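Local coordinates for protein hydrazine synthase alpha subunit (Candidatus Kuenenia stuttgartiensis, PDB 5C2V) that catalyses, as part of the hydrazine synthase complex, the condensation of hydroxylamine with ammonia to give hydrazine, using a heme c site, at residues D[20-25]-D[390-395]; D[84-89]-D[130-135]; D[507-512]-D[589-594]; D[512-517]-D[572-577]. One frame throughout, in Å; residues are numbered along the deposited sequence.

In the fold
The four contacts form two groups that follow one another along the chain. Contacts 1 and 2 belong to the N-terminal six-bladed beta-propeller, their centres about 11 Å apart; contact 2 is nested inside the loop that contact 1 closes, and Lys391 and Trp86 join the two through a backbone hydrogen bond. Contacts 3 and 4 lie about 13 Å apart in the heme-bearing middle region, on and just after strand 503-510, and share Glu512; here contact 4 is the nested one. Centres of the two groups are 43 to 46 Å apart without touching. The first group joins segments flanking the first and last propeller strands, and neighbouring blades; the second packs the chain after the heme-binding cysteines back onto the middle domain.

Contact 1. Residues D[20-25]-D[390-395]; sequences GMSKEV and VKYKPR
Met21, on helix 18-25, lies along one face of the Tyr392 ring, and each part of its side chain has a different relation to that ring. CB stands almost over the ring centre, 3.5 Å from the Tyr392 ring centroid and 10° off the normal, which makes it a CH-pi contact. CG then runs toward the phenol end, 3.7 Å from Tyr392 CZ. Bends at chi2 (-67°) and chi3 (-69°) fold the chain over: SD stays oblique at 5.2 Å from the Tyr392 centroid, while the terminal CE returns to within 3.6 Å of Tyr392 CE1. The tyrosine hydroxyl makes a weak hydrogen bond to Trp15 O. One helical turn further on, Val25 CG1 reaches the edge of the same ring and packs 3.7 Å from Tyr392 CB. Val25 CG2 meets Val390 CG1 at 4.0 Å, the two valines crossing at about a right angle. Ser22 OG is 3.4 Å from Tyr392 CB, but its hydrogen bond goes back to Tyr18 O within the helix. No hydrogen bond crosses between the segments, so apolar packing carries the contact. Arg20 of the gamma subunit also packs on Tyr392. The arrangement is a Met-aromatic contact beside the closure of a beta-propeller, where the first strand 31-37 and the last strand 381-387 of the propeller pair in one blade.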
loop_
_atom_site.group_PDB
_atom_site.type_symbol
_atom_site.label_atom_id
_atom_site.label_comp_id
_atom_site.label_asym_id
_atom_site.label_seq_id
_atom_site.Cartn_x
_atom_site.Cartn_y
_atom_site.Cartn_z
ATOM N N GLY D 20 32.367 16.978 -15.357
ATOM C CA GLY D 20 33.276 18.107 -15.297
ATOM C C GLY D 20 33.752 18.540 -16.669
ATOM O O GLY D 20 33.804 19.732 -16.969
ATOM N N MET D 21 34.098 17.566 -17.506
ATOM C CA MET D 21 34.562 17.851 -18.859
ATOM C C MET D 21 33.429 18.369 -19.735
ATOM O O MET D 21 33.640 19.229 -20.588
ATOM C CB MET D 21 35.181 16.603 -19.496
ATOM C CG MET D 21 36.459 16.121 -18.830
ATOM S SD MET D 21 37.845 17.257 -19.020
ATOM C CE MET D 21 38.172 17.102 -20.774
ATOM N N SER D 22 32.228 17.842 -19.516
ATOM C CA SER D 22 31.065 18.206 -20.319
ATOM C C SER D 22 30.726 19.692 -20.211
ATOM O O SER D 22 30.142 20.269 -21.127
ATOM C CB SER D 22 29.853 17.365 -19.912
ATOM O OG SER D 22 30.071 15.990 -20.179
ATOM N N LYS D 23 31.095 20.309 -19.093
ATOM C CA LYS D 23 30.817 21.725 -18.881
ATOM C C LYS D 23 31.716 22.596 -19.761
ATOM O O LYS D 23 31.288 23.639 -20.259
ATOM C CB LYS D 23 30.998 22.087 -17.404
ATOM C CG LYS D 23 30.079 21.313 -16.466
ATOM C CD LYS D 23 30.290 21.700 -15.010
ATOM C CE LYS D 23 29.627 23.028 -14.684
ATOM N NZ LYS D 23 28.142 22.942 -14.785
ATOM N N GLU D 24 32.959 22.163 -19.941
ATOM C CA GLU D 24 33.927 22.868 -20.780
ATOM C C GLU D 24 33.776 22.565 -22.271
ATOM O O GLU D 24 33.915 23.454 -23.113
ATOM C CB GLU D 24 35.354 22.527 -20.335
ATOM C CG GLU D 24 35.660 22.917 -18.898
ATOM C CD GLU D 24 36.877 22.204 -18.333
ATOM O OE1 GLU D 24 37.318 21.199 -18.930
ATOM O OE2 GLU D 24 37.390 22.649 -17.285
ATOM N N VAL D 25 33.503 21.305 -22.593
ATOM C CA VAL D 25 33.524 20.845 -23.978
ATOM C C VAL D 25 32.224 21.177 -24.708
ATOM O O VAL D 25 32.136 21.049 -25.929
ATOM C CB VAL D 25 33.780 19.324 -24.054
ATOM C CG1 VAL D 25 32.497 18.552 -23.786
ATOM C CG2 VAL D 25 34.371 18.941 -25.405
ATOM N N VAL D 390 28.561 20.282 -28.436
ATOM C CA VAL D 390 29.526 19.192 -28.409
ATOM C C VAL D 390 29.431 18.426 -27.096
ATOM O O VAL D 390 29.617 18.991 -26.018
ATOM C CB VAL D 390 30.964 19.703 -28.606
ATOM C CG1 VAL D 390 31.946 18.542 -28.578
ATOM C CG2 VAL D 390 31.076 20.471 -29.915
ATOM N N LYS D 391 29.139 17.133 -27.195
ATOM C CA LYS D 391 28.985 16.291 -26.017
ATOM C C LYS D 391 30.255 15.510 -25.715
ATOM O O LYS D 391 30.851 14.909 -26.609
ATOM C CB LYS D 391 27.820 15.319 -26.199
ATOM C CG LYS D 391 26.463 15.983 -26.270
ATOM C CD LYS D 391 25.377 14.959 -26.519
ATOM C CE LYS D 391 24.015 15.613 -26.556
ATOM N NZ LYS D 391 22.946 14.625 -26.861
ATOM N N TYR D 392 30.662 15.521 -24.451
ATOM C CA TYR D 392 31.796 14.718 -24.021
ATOM C C TYR D 392 31.424 13.244 -24.098
ATOM O O TYR D 392 30.261 12.880 -23.923
ATOM C CB TYR D 392 32.228 15.093 -22.604
ATOM C CG TYR D 392 33.598 14.576 -22.234
ATOM C CD1 TYR D 392 34.745 15.195 -22.715
ATOM C CD2 TYR D 392 33.748 13.471 -21.407
ATOM C CE1 TYR D 392 36.002 14.729 -22.383
ATOM C CE2 TYR D 392 35.002 12.997 -21.069
ATOM C CZ TYR D 392 36.125 13.630 -21.559
ATOM O OH TYR D 392 37.375 13.163 -21.226
ATOM N N LYS D 393 32.410 12.395 -24.367
ATOM C CA LYS D 393 32.153 10.970 -24.520
ATOM C C LYS D 393 32.384 10.208 -23.221
ATOM O O LYS D 393 33.429 10.355 -22.586
ATOM C CB LYS D 393 33.031 10.385 -25.628
ATOM C CG LYS D 393 32.642 10.837 -27.024
ATOM C CD LYS D 393 33.646 10.349 -28.057
ATOM C CE LYS D 393 33.311 10.873 -29.443
ATOM N NZ LYS D 393 33.859 9.995 -30.515
ATOM N N PRO D 394 31.397 9.396 -22.818
ATOM C CA PRO D 394 31.522 8.532 -21.640
ATOM C C PRO D 394 32.468 7.366 -21.898
ATOM O O PRO D 394 32.728 7.025 -23.051
ATOM C CB PRO D 394 30.089 8.030 -21.411
ATOM C CG PRO D 394 29.214 8.944 -22.213
ATOM C CD PRO D 394 30.041 9.351 -23.386
ATOM N N ARG D 395 32.972 6.766 -20.826
ATOM C CA ARG D 395 33.876 5.629 -20.928
ATOM C C ARG D 395 33.187 4.442 -21.591
ATOM O O ARG D 395 31.992 4.223 -21.392
ATOM C CB ARG D 395 34.383 5.240 -19.539
ATOM C CG ARG D 395 34.872 6.427 -18.730
ATOM C CD ARG D 395 34.890 6.137 -17.241
ATOM N NE ARG D 395 35.208 7.337 -16.473
ATOM C CZ ARG D 395 35.918 7.341 -15.350
ATOM N NH1 ARG D 395 36.384 6.204 -14.855
ATOM N NH2 ARG D 395 36.160 8.483 -14.721
#

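Contact 2. Residues D[84-89]-D[130-135]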
loop_
_atom_site.group_PDB
_atom_site.type_symbol
_atom_site.label_atom_id
_atom_site.label_comp_id
_atom_site.label_asym_id
_atom_site.label_seq_id
_atom_site.Cartn_x
_atom_site.Cartn_y
_atom_site.Cartn_z
ATOM N N THR D 84 21.384 13.913 -30.720
ATOM C CA THR D 84 22.507 14.524 -31.428
ATOM C C THR D 84 23.792 13.715 -31.277
ATOM O O THR D 84 23.998 13.035 -30.271
ATOM C CB THR D 84 22.771 15.966 -30.941
ATOM O OG1 THR D 84 23.239 15.944 -29.588
ATOM C CG2 THR D 84 21.503 16.804 -31.025
ATOM N N TYR D 85 24.654 13.797 -32.286
ATOM C CA TYR D 85 25.956 13.141 -32.243
ATOM C C TYR D 85 26.890 13.930 -31.331
ATOM O O TYR D 85 26.503 14.957 -30.772
ATOM C CB TYR D 85 26.543 13.015 -33.651
ATOM C CG TYR D 85 27.645 11.983 -33.798
ATOM C CD1 TYR D 85 27.386 10.630 -33.622
ATOM C CD2 TYR D 85 28.938 12.364 -34.132
ATOM C CE1 TYR D 85 28.388 9.685 -33.762
ATOM C CE2 TYR D 85 29.946 11.427 -34.275
ATOM C CZ TYR D 85 29.665 10.090 -34.089
ATOM O OH TYR D 85 30.667 9.156 -34.230
ATOM N N TRP D 86 28.120 13.453 -31.186
ATOM C CA TRP D 86 29.068 14.053 -30.256
ATOM C C TRP D 86 29.487 15.460 -30.681
ATOM O O TRP D 86 29.593 16.357 -29.846
ATOM C CB TRP D 86 30.301 13.160 -30.112
ATOM C CG TRP D 86 29.960 11.722 -29.858
ATOM C CD1 TRP D 86 30.049 10.689 -30.746
ATOM C CD2 TRP D 86 29.464 11.159 -28.637
ATOM N NE1 TRP D 86 29.646 9.518 -30.152
ATOM C CE2 TRP D 86 29.281 9.779 -28.858
ATOM C CE3 TRP D 86 29.159 11.687 -27.378
ATOM C CZ2 TRP D 86 28.808 8.921 -27.867
ATOM C CZ3 TRP D 86 28.690 10.833 -26.397
ATOM C CH2 TRP D 86 28.518 9.466 -26.647
ATOM N N ASP D 87 29.730 15.649 -31.974
ATOM C CA ASP D 87 30.172 16.945 -32.486
ATOM C C ASP D 87 29.015 17.918 -32.702
ATOM O O ASP D 87 29.212 19.133 -32.715
ATOM C CB ASP D 87 30.940 16.762 -33.795
ATOM C CG ASP D 87 30.103 16.106 -34.874
ATOM O OD1 ASP D 87 29.101 15.444 -34.531
ATOM O OD2 ASP D 87 30.446 16.251 -36.066
ATOM N N GLY D 88 27.811 17.380 -32.868
ATOM C CA GLY D 88 26.633 18.201 -33.082
ATOM C C GLY D 88 26.372 18.552 -34.536
ATOM O O GLY D 88 25.592 19.458 -34.828
ATOM N N LYS D 89 27.037 17.851 -35.451
ATOM C CA LYS D 89 26.822 18.069 -36.880
ATOM C C LYS D 89 25.857 17.055 -37.495
ATOM O O LYS D 89 25.529 17.141 -38.678
ATOM C CB LYS D 89 28.156 18.037 -37.629
ATOM C CG LYS D 89 29.103 19.154 -37.227
ATOM C CD LYS D 89 28.446 20.512 -37.409
ATOM C CE LYS D 89 29.185 21.596 -36.641
ATOM N NZ LYS D 89 30.634 21.629 -36.978
ATOM N N TYR D 130 23.749 7.443 -29.183
ATOM C CA TYR D 130 25.110 7.088 -29.556
ATOM C C TYR D 130 25.926 6.712 -28.329
ATOM O O TYR D 130 25.935 7.428 -27.328
ATOM C CB TYR D 130 25.791 8.236 -30.304
ATOM C CG TYR D 130 25.208 8.513 -31.670
ATOM C CD1 TYR D 130 25.342 7.594 -32.703
ATOM C CD2 TYR D 130 24.534 9.697 -31.932
ATOM C CE1 TYR D 130 24.814 7.843 -33.955
ATOM C CE2 TYR D 130 24.003 9.958 -33.181
ATOM C CZ TYR D 130 24.146 9.026 -34.189
ATOM O OH TYR D 130 23.620 9.278 -35.435
ATOM N N TYR D 131 26.596 5.572 -28.413
ATOM C CA TYR D 131 27.519 5.143 -27.376
ATOM C C TYR D 131 28.871 4.924 -28.020
ATOM O O TYR D 131 29.014 4.068 -28.887
ATOM C CB TYR D 131 27.031 3.866 -26.698
ATOM C CG TYR D 131 27.905 3.408 -25.554
ATOM C CD1 TYR D 131 27.994 4.151 -24.385
ATOM C CD2 TYR D 131 28.637 2.231 -25.641
ATOM C CE1 TYR D 131 28.789 3.739 -23.335
ATOM C CE2 TYR D 131 29.436 1.810 -24.595
ATOM C CZ TYR D 131 29.507 2.567 -23.445
ATOM O OH TYR D 131 30.297 2.154 -22.398
ATOM N N ALA D 132 29.878 5.670 -27.592
ATOM C CA ALA D 132 31.132 5.618 -28.313
ATOM C C ALA D 132 32.004 4.519 -27.725
ATOM O O ALA D 132 32.541 4.643 -26.624
ATOM C CB ALA D 132 31.823 6.960 -28.256
ATOM N N ALA D 133 32.138 3.444 -28.493
ATOM C CA ALA D 133 32.833 2.243 -28.053
ATOM C C ALA D 133 34.055 2.004 -28.921
ATOM O O ALA D 133 33.937 1.635 -30.088
ATOM C CB ALA D 133 31.901 1.043 -28.101
ATOM N N GLY D 134 35.233 2.205 -28.342
ATOM C CA GLY D 134 36.461 2.159 -29.110
ATOM C C GLY D 134 36.604 3.394 -29.979
ATOM O O GLY D 134 37.525 3.491 -30.787
ATOM N N SER D 135 35.669 4.329 -29.829
ATOM C CA SER D 135 35.748 5.617 -30.507
ATOM C C SER D 135 35.740 6.747 -29.487
ATOM O O SER D 135 34.729 7.009 -28.852
ATOM C CB SER D 135 34.587 5.786 -31.488
ATOM O OG SER D 135 34.348 4.591 -32.211
#
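Tyr85 has CG opposite its backbone N (chi1 -161°) and Tyr130 has CG opposite its carbonyl carbon (chi1 -68°), a pairing of torsions that brings the two rings together as a T-shaped stack between neighbouring blades of the propeller. Tyr85 lies in the turn between strands 76-84 and 90-97 of one blade; Tyr130 is near the end of strand 124-131 of the next. The evidence for edge-to-face geometry is direct: the planes stand at 88°, the centroids are 4.7 Å apart, and Tyr85 CD1 sits over the centre of the Tyr130 ring, 3.4 Å from Tyr130 CD2. Thr84 O approaches the edge of the Tyr130 ring in its plane. Tyr85 OH is hydrogen-bonded to Thr163 O, which holds in place the phenol end of the ring that supplies the edge. Trp86 extends the contact toward Ala132. Its CD1 lies over one face of the Tyr85 ring, near the rim, and Lys393 makes a cation-pi contact with the indole, linking this interface to the chain after the last propeller strand. The benzo part of the indole runs along the backbone of the adjoining blade, with Trp86 CZ2 3.3 Å from Tyr130 O and 3.6 Å from Ala132 CB.

Contact 3. Residues D[507-512]-D[589-594]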
loop_
_atom_site.group_PDB
_atom_site.type_symbol
_atom_site.label_atom_id
_atom_site.label_comp_id
_atom_site.label_asym_id
_atom_site.label_seq_id
_atom_site.Cartn_x
_atom_site.Cartn_y
_atom_site.Cartn_z
ATOM N N GLY D 507 15.323 -25.606 -14.607
ATOM C CA GLY D 507 15.822 -26.768 -13.894
ATOM C C GLY D 507 16.178 -26.489 -12.451
ATOM O O GLY D 507 16.109 -25.355 -12.000
ATOM N N TYR D 508 16.586 -27.524 -11.729
ATOM C CA TYR D 508 16.892 -27.379 -10.311
ATOM C C TYR D 508 18.387 -27.473 -10.044
ATOM O O TYR D 508 19.108 -28.171 -10.756
ATOM C CB TYR D 508 16.160 -28.440 -9.495
ATOM C CG TYR D 508 14.654 -28.326 -9.522
ATOM C CD1 TYR D 508 13.973 -27.663 -8.509
ATOM C CD2 TYR D 508 13.910 -28.901 -10.545
ATOM C CE1 TYR D 508 12.596 -27.569 -8.518
ATOM C CE2 TYR D 508 12.531 -28.811 -10.563
ATOM C CZ TYR D 508 11.880 -28.142 -9.548
ATOM O OH TYR D 508 10.507 -28.046 -9.560
ATOM N N GLN D 509 18.851 -26.768 -9.017
ATOM C CA GLN D 509 20.258 -26.855 -8.632
ATOM C C GLN D 509 20.415 -26.915 -7.117
ATOM O O GLN D 509 19.777 -26.155 -6.397
ATOM C CB GLN D 509 21.043 -25.670 -9.193
ATOM C CG GLN D 509 22.545 -25.807 -9.031
ATOM C CD GLN D 509 23.091 -27.039 -9.725
ATOM O OE1 GLN D 509 23.876 -27.792 -9.150
ATOM N NE2 GLN D 509 22.676 -27.251 -10.968
ATOM N N TYR D 510 21.269 -27.810 -6.631
ATOM C CA TYR D 510 21.432 -27.982 -5.190
ATOM C C TYR D 510 22.098 -26.770 -4.542
ATOM O O TYR D 510 22.770 -25.983 -5.208
ATOM C CB TYR D 510 22.234 -29.252 -4.881
ATOM C CG TYR D 510 23.652 -29.267 -5.415
ATOM C CD1 TYR D 510 24.703 -28.745 -4.670
ATOM C CD2 TYR D 510 23.942 -29.826 -6.653
ATOM C CE1 TYR D 510 26.000 -28.764 -5.151
ATOM C CE2 TYR D 510 25.236 -29.851 -7.140
ATOM C CZ TYR D 510 26.260 -29.318 -6.386
ATOM O OH TYR D 510 27.549 -29.341 -6.867
ATOM N N VAL D 511 21.894 -26.629 -3.235
ATOM C CA VAL D 511 22.481 -25.534 -2.472
ATOM C C VAL D 511 23.417 -26.077 -1.395
ATOM O O VAL D 511 23.080 -27.028 -0.691
ATOM C CB VAL D 511 21.389 -24.655 -1.819
ATOM C CG1 VAL D 511 22.008 -23.623 -0.888
ATOM C CG2 VAL D 511 20.552 -23.972 -2.886
ATOM N N GLU D 512 24.595 -25.468 -1.275
ATOM C CA GLU D 512 25.586 -25.893 -0.293
ATOM C C GLU D 512 25.104 -25.633 1.130
ATOM O O GLU D 512 24.198 -24.830 1.353
ATOM C CB GLU D 512 26.921 -25.182 -0.532
ATOM C CG GLU D 512 27.547 -25.456 -1.891
ATOM C CD GLU D 512 28.099 -26.864 -2.013
ATOM O OE1 GLU D 512 28.387 -27.292 -3.150
ATOM O OE2 GLU D 512 28.255 -27.539 -0.973
ATOM N N ASP D 589 33.197 -25.083 -15.003
ATOM C CA ASP D 589 33.061 -26.417 -14.431
ATOM C C ASP D 589 31.814 -26.573 -13.560
ATOM O O ASP D 589 31.618 -27.614 -12.935
ATOM C CB ASP D 589 34.308 -26.773 -13.624
ATOM C CG ASP D 589 35.556 -26.809 -14.478
ATOM O OD1 ASP D 589 35.696 -27.754 -15.281
ATOM O OD2 ASP D 589 36.395 -25.895 -14.344
ATOM N N SER D 590 30.988 -25.534 -13.494
ATOM C CA SER D 590 29.764 -25.587 -12.695
ATOM C C SER D 590 28.708 -26.475 -13.351
ATOM O O SER D 590 28.580 -26.493 -14.575
ATOM C CB SER D 590 29.205 -24.180 -12.474
ATOM O OG SER D 590 28.958 -23.528 -13.707
ATOM N N PRO D 591 27.949 -27.222 -12.532
ATOM C CA PRO D 591 26.908 -28.132 -13.028
ATOM C C PRO D 591 25.738 -27.405 -13.687
ATOM O O PRO D 591 25.375 -26.305 -13.268
ATOM C CB PRO D 591 26.438 -28.859 -11.761
ATOM C CG PRO D 591 27.539 -28.672 -10.771
ATOM C CD PRO D 591 28.115 -27.326 -11.072
ATOM N N PHE D 592 25.163 -28.021 -14.715
ATOM C CA PHE D 592 23.973 -27.488 -15.369
ATOM C C PHE D 592 22.719 -27.810 -14.563
ATOM O O PHE D 592 22.706 -28.762 -13.782
ATOM C CB PHE D 592 23.849 -28.036 -16.791
ATOM C CG PHE D 592 24.865 -27.477 -17.742
ATOM C CD1 PHE D 592 26.100 -28.086 -17.894
ATOM C CD2 PHE D 592 24.590 -26.339 -18.481
ATOM C CE1 PHE D 592 27.040 -27.573 -18.767
ATOM C CE2 PHE D 592 25.526 -25.820 -19.355
ATOM C CZ PHE D 592 26.753 -26.438 -19.499
ATOM N N ALA D 593 21.675 -27.008 -14.748
ATOM C CA ALA D 593 20.422 -27.194 -14.024
ATOM C C ALA D 593 19.817 -28.572 -14.285
ATOM O O ALA D 593 19.599 -28.960 -15.433
ATOM C CB ALA D 593 19.430 -26.103 -14.397
ATOM N N PHE D 594 19.547 -29.301 -13.208
ATOM C CA PHE D 594 19.003 -30.651 -13.303
ATOM C C PHE D 594 17.504 -30.616 -13.579
ATOM O O PHE D 594 16.811 -29.686 -13.169
ATOM C CB PHE D 594 19.287 -31.436 -12.020
ATOM C CG PHE D 594 20.752 -31.626 -11.734
ATOM C CD1 PHE D 594 21.497 -30.613 -11.153
ATOM C CD2 PHE D 594 21.381 -32.821 -12.040
ATOM C CE1 PHE D 594 22.843 -30.786 -10.888
ATOM C CE2 PHE D 594 22.726 -33.001 -11.776
ATOM C CZ PHE D 594 23.458 -31.982 -11.200
#
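A single antiparallel beta bridge, a hydrogen-bonded pair, joins Tyr508 on the outermost strand 503-510 of the middle-domain sheet to Phe594 in the loop before strand 596-599. Two bonds define it: Tyr508 N gives to Phe594 O at 2.6 Å, and Phe594 N gives to Tyr508 O at 2.7 Å. Gly507 and Gln509 use their backbones on the other side, toward Ile464 and Val462 of strand 461-467. Ala593 CB rests 3.7 Å from Gly507 CA. Beyond the bridge, the Gln509 side chain bends at chi2 (60°) and brings NE2 within 3.2 Å of Phe592 O, a weak hydrogen bond with an N-H...O angle of 132°. The same amide meets the edge of the Phe594 ring, Gln509 NE2 being 3.5 Å from Phe594 CE1, with amide and ring planes 47° apart. Pro591 CG approaches Tyr510 OH, itself weakly hydrogen-bonded to Asn579, at 4.0 Å, while Tyr508 OH turns away to bond Glu759 and Arg463. With both polar backbone atoms of Tyr508 and of Phe594 engaged, the pairing rests on main-chain chemistry, and the glutamine amide adds a weaker third link to the loop.

Contact 4. Residues D[512-517]-D[572-577]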
loop_
_atom_site.group_PDB
_atom_site.type_symbol
_atom_site.label_atom_id
_atom_site.label_comp_id
_atom_site.label_asym_id
_atom_site.label_seq_id
_atom_site.Cartn_x
_atom_site.Cartn_y
_atom_site.Cartn_z
ATOM N N GLU D 512 24.595 -25.468 -1.275
ATOM C CA GLU D 512 25.586 -25.893 -0.293
ATOM C C GLU D 512 25.104 -25.633 1.130
ATOM O O GLU D 512 24.198 -24.830 1.353
ATOM C CB GLU D 512 26.921 -25.182 -0.532
ATOM C CG GLU D 512 27.547 -25.456 -1.891
ATOM C CD GLU D 512 28.099 -26.864 -2.013
ATOM O OE1 GLU D 512 28.387 -27.292 -3.150
ATOM O OE2 GLU D 512 28.255 -27.539 -0.973
ATOM N N SER D 513 25.716 -26.323 2.088
ATOM C CA SER D 513 25.319 -26.239 3.490
ATOM C C SER D 513 25.449 -24.830 4.068
ATOM O O SER D 513 24.815 -24.509 5.072
ATOM C CB SER D 513 26.148 -27.215 4.330
ATOM O OG SER D 513 27.513 -26.837 4.353
ATOM N N ASP D 514 26.269 -23.994 3.438
ATOM C CA ASP D 514 26.464 -22.627 3.910
ATOM C C ASP D 514 25.528 -21.649 3.203
ATOM O O ASP D 514 25.581 -20.443 3.444
ATOM C CB ASP D 514 27.922 -22.194 3.721
ATOM C CG ASP D 514 28.313 -22.076 2.261
ATOM O OD1 ASP D 514 27.737 -22.803 1.426
ATOM O OD2 ASP D 514 29.202 -21.255 1.949
ATOM N N GLY D 515 24.675 -22.175 2.330
ATOM C CA GLY D 515 23.689 -21.359 1.642
ATOM C C GLY D 515 24.153 -20.849 0.292
ATOM O O GLY D 515 23.460 -20.061 -0.352
ATOM N N SER D 516 25.326 -21.299 -0.140
ATOM C CA SER D 516 25.881 -20.878 -1.421
ATOM C C SER D 516 25.467 -21.821 -2.544
ATOM O O SER D 516 25.407 -23.035 -2.355
ATOM C CB SER D 516 27.407 -20.795 -1.345
ATOM O OG SER D 516 27.974 -22.058 -1.041
ATOM N N THR D 517 25.175 -21.259 -3.712
ATOM C CA THR D 517 24.820 -22.072 -4.869
ATOM C C THR D 517 25.356 -21.455 -6.157
ATOM O O THR D 517 25.507 -20.240 -6.258
ATOM C CB THR D 517 23.291 -22.260 -4.986
ATOM O OG1 THR D 517 23.000 -23.192 -6.035
ATOM C CG2 THR D 517 22.601 -20.936 -5.279
ATOM N N ILE D 572 32.260 -12.779 1.943
ATOM C CA ILE D 572 31.759 -14.124 2.174
ATOM C C ILE D 572 32.642 -15.140 1.474
ATOM O O ILE D 572 32.910 -15.026 0.278
ATOM C CB ILE D 572 30.304 -14.293 1.671
ATOM C CG1 ILE D 572 29.359 -13.319 2.380
ATOM C CG2 ILE D 572 29.829 -15.723 1.870
ATOM C CD1 ILE D 572 27.913 -13.464 1.963
ATOM N N HIS D 573 33.092 -16.138 2.222
ATOM C CA HIS D 573 33.880 -17.210 1.643
ATOM C C HIS D 573 32.952 -18.398 1.440
ATOM O O HIS D 573 32.545 -19.055 2.397
ATOM C CB HIS D 573 35.057 -17.557 2.553
ATOM C CG HIS D 573 36.040 -18.510 1.950
ATOM N ND1 HIS D 573 37.166 -18.935 2.617
ATOM C CD2 HIS D 573 36.067 -19.120 0.738
ATOM C CE1 HIS D 573 37.847 -19.766 1.848
ATOM N NE2 HIS D 573 37.201 -19.895 0.703
ATOM N N ALA D 574 32.628 -18.673 0.181
ATOM C CA ALA D 574 31.548 -19.596 -0.141
ATOM C C ALA D 574 32.055 -20.905 -0.727
ATOM O O ALA D 574 33.068 -20.935 -1.426
ATOM C CB ALA D 574 30.570 -18.934 -1.104
ATOM N N LYS D 575 31.335 -21.984 -0.439
ATOM C CA LYS D 575 31.676 -23.299 -0.962
ATOM C C LYS D 575 31.453 -23.373 -2.469
ATOM O O LYS D 575 32.151 -24.102 -3.172
ATOM C CB LYS D 575 30.854 -24.385 -0.264
ATOM C CG LYS D 575 31.175 -24.576 1.209
ATOM C CD LYS D 575 30.474 -25.811 1.756
ATOM C CE LYS D 575 30.833 -26.061 3.211
ATOM N NZ LYS D 575 30.226 -27.324 3.715
ATOM N N ALA D 576 30.477 -22.613 -2.955
ATOM C CA ALA D 576 30.112 -22.634 -4.368
ATOM C C ALA D 576 31.222 -22.075 -5.253
ATOM O O ALA D 576 31.339 -22.447 -6.421
ATOM C CB ALA D 576 28.824 -21.858 -4.589
ATOM N N LEU D 577 32.032 -21.187 -4.686
ATOM C CA LEU D 577 33.135 -20.559 -5.410
ATOM C C LEU D 577 34.107 -21.592 -5.973
ATOM O O LEU D 577 34.748 -21.360 -6.998
ATOM C CB LEU D 577 33.882 -19.584 -4.494
ATOM C CG LEU D 577 35.042 -18.793 -5.101
ATOM C CD1 LEU D 577 34.559 -17.914 -6.245
ATOM C CD2 LEU D 577 35.736 -17.958 -4.035
#
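Beside the heme c pocket of the middle domain, a tight turn with Ser513 and Asp514, and Ser516 just after it, receive the backbone and side chain of Lys575; the side chain of Thr517, the next residue, is about 6 Å from the heme. Lys575 N donates to Asp514 OD2 at 3.3 Å, on the syn side but 31° out of the carboxylate plane. The next amide, Ala576 N, bonds to Ser516 OG at 3.2 Å. That hydroxyl in turn donates a hydrogen bond to Asp514 OD1 at 2.6 Å, so it relays between carboxylate and backbone. The chain folds here as a type I beta turn from Glu512 to Gly515, overlapped by an Asx turn in which Ser516 N donates to Asp514 OD1 at 3.2 Å from well above the carboxylate plane. Two donors thus hold OD1 and help to fix the carboxylate for Lys575 N. Lys575 CB packs 3.8 Å from Glu512 CG; beyond CG the lysine chain is extended, and its NZ donates a hydrogen bond to Ser513 OG at 2.8 Å. Nearby, the ring of His573 stacks on Trp214 of the beta subunit and meets Tyr239 of the gamma subunit edge-to-face. Ser516 CB fits against the methyl of Ala574, 3.7 Å from Ala574 CB.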